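PDB 2BV1: regulator of g-protein signalling 1 from Homo sapiens, which dampens G protein-coupled receptor signalling by speeding GTP hydrolysis on G protein alpha subunits, driving them into the inactive GDP-bound state. Local coordinates for residues A[37-42]-A[128-133]. Numbering follows the deposited sequence.
Sequences NVFGSF and PRFLKS
Phe130 reaches from the end of helix 112-131 to helix 33-45 and packs against Phe39 and Phe42, a worked example of two helices joined through a cluster of three phenylalanines. Phe39 turns its edge to one face of the Phe130 ring, the planes inclined at 63° and the centroids 5.2 Å apart. Phe39 CD1 comes nearest, 3.6 Å from Phe130 CG, well off the middle of the ring. Phe39 CA also lies over the Phe130 ring, in a CH-pi contact 4.3 Å from the centroid, and Val38 CG1 meets the rim at Phe130 CE1.

With CG anti to the backbone N (chi1 167°), the Phe42 ring extends along the base of Phe130 and meets its ring obliquely. Phe130 CA sits over one face of the Phe42 ring, 3.8 Å from the centroid. Each helix thus lends a backbone CH to a ring of the other, through Phe39 CA and Phe130 CA. Phe42 CB meanwhile packs 3.7 Å from Phe130 CD1. The far end of Phe42 is flanked by Arg129 CG, at the ring edge near CZ, and by Ser133 CB, 3.7 Å from Phe42 CE1. Ser133 is held by its own hydroxyl, whose OG donates to Phe130 O at 2.5 Å and caps Tyr136 N at the start of the next helix. The guanidinium of Arg129 is engaged by Glu46 and Asp125.

Within this all-helical RGS domain, Ile135 of helix 134-142 touches Val38, Phe42 and Phe130, while Leu29 of helix 26-31 packs on Phe39 and Phe130, so the cluster joins four helices.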
ATOM      1  N   ASN A  37       8.483   5.296  -1.637  1.00 35.65           N
ATOM      2  CA  ASN A  37       9.659   4.536  -1.927  1.00 35.67           C
ATOM      3  C   ASN A  37      10.446   4.172  -0.652  1.00 35.89           C
ATOM      4  O   ASN A  37      10.974   3.075  -0.548  1.00 36.34           O
ATOM      5  CB  ASN A  37      10.615   5.315  -2.930  1.00 34.25           C
ATOM      6  CG  ASN A  37      10.050   5.468  -4.369  1.00 37.51           C
ATOM      7  OD1 ASN A  37      10.467   6.379  -5.146  1.00 34.66           O
ATOM      8  ND2 ASN A  37       9.170   4.566  -4.749  1.00 32.65           N
ATOM      9  N   VAL A  38      10.612   5.125   0.257  1.00 35.55           N
ATOM     10  CA  VAL A  38      11.375   4.871   1.499  1.00 35.36           C
ATOM     11  C   VAL A  38      10.565   3.941   2.464  1.00 34.42           C
ATOM     12  O   VAL A  38      11.073   2.989   3.022  1.00 34.65           O
ATOM     13  CB  VAL A  38      11.773   6.226   2.174  1.00 35.30           C
ATOM     14  CG1 VAL A  38      12.531   5.993   3.492  1.00 37.56           C
ATOM     15  CG2 VAL A  38      12.712   7.072   1.271  1.00 34.70           C
ATOM     16  N   PHE A  39       9.284   4.206   2.594  1.00 35.84           N
ATOM     17  CA  PHE A  39       8.404   3.316   3.388  1.00 36.59           C
ATOM     18  C   PHE A  39       8.372   1.895   2.802  1.00 36.53           C
ATOM     19  O   PHE A  39       8.581   0.903   3.510  1.00 36.18           O
ATOM     20  CB  PHE A  39       7.032   3.945   3.468  1.00 35.95           C
ATOM     21  CG  PHE A  39       6.055   3.191   4.322  1.00 38.19           C
ATOM     22  CD1 PHE A  39       6.389   2.745   5.593  1.00 37.81           C
ATOM     23  CD2 PHE A  39       4.786   2.925   3.855  1.00 39.10           C
ATOM     24  CE1 PHE A  39       5.426   2.096   6.400  1.00 39.21           C
ATOM     25  CE2 PHE A  39       3.857   2.211   4.667  1.00 38.51           C
ATOM     26  CZ  PHE A  39       4.195   1.824   5.912  1.00 35.31           C
ATOM     27  N   GLY A  40       8.168   1.827   1.488  1.00 38.12           N
ATOM     28  CA  GLY A  40       8.329   0.605   0.747  1.00 37.34           C
ATOM     29  C   GLY A  40       9.577  -0.177   1.062  1.00 38.55           C
ATOM     30  O   GLY A  40       9.515  -1.404   1.230  1.00 36.61           O
ATOM     31  N   SER A  41      10.737   0.517   1.077  1.00 38.98           N
ATOM     32  CA  SER A  41      11.994  -0.135   1.348  1.00 39.09           C
ATOM     33  C   SER A  41      12.013  -0.728   2.764  1.00 37.86           C
ATOM     34  O   SER A  41      12.487  -1.827   2.979  1.00 36.90           O
ATOM     35  CB  SER A  41      13.164   0.852   1.183  1.00 40.27           C
ATOM     36  OG  SER A  41      13.139   1.444  -0.123  1.00 45.96           O
ATOM     37  N   PHE A  42      11.509   0.023   3.727  1.00 37.60           N
ATOM     38  CA  PHE A  42      11.382  -0.468   5.137  1.00 38.20           C
ATOM     39  C   PHE A  42      10.455  -1.696   5.263  1.00 37.23           C
ATOM     40  O   PHE A  42      10.790  -2.658   5.913  1.00 37.95           O
ATOM     41  CB  PHE A  42      10.910   0.689   6.075  1.00 37.33           C
ATOM     42  CG  PHE A  42      10.458   0.223   7.437  1.00 38.03           C
ATOM     43  CD1 PHE A  42      11.371   0.044   8.460  1.00 40.03           C
ATOM     44  CD2 PHE A  42       9.103   0.002   7.708  1.00 40.22           C
ATOM     45  CE1 PHE A  42      10.960  -0.366   9.723  1.00 40.51           C
ATOM     46  CE2 PHE A  42       8.691  -0.408   8.959  1.00 39.44           C
ATOM     47  CZ  PHE A  42       9.613  -0.578   9.965  1.00 38.25           C
ATOM     48  N   PRO A 128       3.700   3.373  12.244  1.00 38.04           N
ATOM     49  CA  PRO A 128       4.376   3.809  13.471  1.00 38.19           C
ATOM     50  C   PRO A 128       5.797   3.263  13.658  1.00 38.47           C
ATOM     51  O   PRO A 128       6.669   4.007  14.080  1.00 38.17           O
ATOM     52  CB  PRO A 128       3.442   3.308  14.602  1.00 39.72           C
ATOM     53  CG  PRO A 128       2.092   3.202  13.939  1.00 38.73           C
ATOM     54  CD  PRO A 128       2.336   2.874  12.509  1.00 37.73           C
ATOM     55  N   ARG A 129       6.022   1.989  13.362  1.00 38.41           N
ATOM     56  CA  ARG A 129       7.346   1.384  13.491  1.00 39.65           C
ATOM     57  C   ARG A 129       8.361   2.042  12.564  1.00 37.43           C
ATOM     58  O   ARG A 129       9.499   2.289  12.960  1.00 36.62           O
ATOM     59  CB  ARG A 129       7.275  -0.101  13.158  1.00 40.31           C
ATOM     60  CG  ARG A 129       8.446  -0.940  13.637  1.00 44.61           C
ATOM     61  CD  ARG A 129       8.086  -2.420  13.769  1.00 45.16           C
ATOM     62  NE  ARG A 129       7.301  -2.945  12.638  1.00 45.29           N
ATOM     63  CZ  ARG A 129       6.020  -3.283  12.706  1.00 47.37           C
ATOM     64  NH1 ARG A 129       5.318  -3.112  13.828  1.00 51.97           N
ATOM     65  NH2 ARG A 129       5.417  -3.780  11.641  1.00 46.78           N
ATOM     66  N   PHE A 130       7.933   2.306  11.331  1.00 37.40           N
ATOM     67  CA  PHE A 130       8.752   3.028  10.345  1.00 36.01           C
ATOM     68  C   PHE A 130       9.234   4.392  10.874  1.00 36.52           C
ATOM     69  O   PHE A 130      10.420   4.800  10.669  1.00 36.16           O
ATOM     70  CB  PHE A 130       7.925   3.251   9.108  1.00 36.41           C
ATOM     71  CG  PHE A 130       8.531   4.199   8.138  1.00 35.93           C
ATOM     72  CD1 PHE A 130       9.694   3.857   7.443  1.00 38.10           C
ATOM     73  CD2 PHE A 130       7.919   5.403   7.876  1.00 35.68           C
ATOM     74  CE1 PHE A 130      10.240   4.731   6.531  1.00 36.95           C
ATOM     75  CE2 PHE A 130       8.467   6.275   6.976  1.00 39.06           C
ATOM     76  CZ  PHE A 130       9.626   5.935   6.294  1.00 36.18           C
ATOM     77  N   LEU A 131       8.320   5.097  11.543  1.00 35.79           N
ATOM     78  CA  LEU A 131       8.647   6.413  12.044  1.00 36.44           C
ATOM     79  C   LEU A 131       9.645   6.360  13.157  1.00 36.63           C
ATOM     80  O   LEU A 131      10.231   7.374  13.495  1.00 35.80           O
ATOM     81  CB  LEU A 131       7.392   7.181  12.470  1.00 37.05           C
ATOM     82  CG  LEU A 131       6.346   7.512  11.405  1.00 36.97           C
ATOM     83  CD1 LEU A 131       5.143   8.142  12.033  1.00 36.08           C
ATOM     84  CD2 LEU A 131       6.946   8.442  10.343  1.00 37.30           C
ATOM     85  N   LYS A 132       9.831   5.173  13.752  1.00 38.40           N
ATOM     86  CA  LYS A 132      10.896   4.949  14.729  1.00 37.84           C
ATOM     87  C   LYS A 132      12.103   4.205  14.167  1.00 38.22           C
ATOM     88  O   LYS A 132      13.004   3.854  14.926  1.00 37.18           O
ATOM     89  CB  LYS A 132      10.367   4.214  15.974  1.00 38.89           C
ATOM     90  CG  LYS A 132       9.343   5.023  16.765  1.00 37.63           C
ATOM     91  CD  LYS A 132       8.652   4.187  17.838  1.00 38.89           C
ATOM     92  N   SER A 133      12.136   3.979  12.857  1.00 37.71           N
ATOM     93  CA  SER A 133      13.256   3.246  12.222  1.00 37.68           C
ATOM     94  C   SER A 133      14.458   4.121  11.949  1.00 37.39           C
ATOM     95  O   SER A 133      14.349   5.323  11.840  1.00 36.77           O
ATOM     96  CB  SER A 133      12.811   2.587  10.908  1.00 38.03           C
ATOM     97  OG  SER A 133      12.458   3.531   9.910  1.00 35.44           O
TER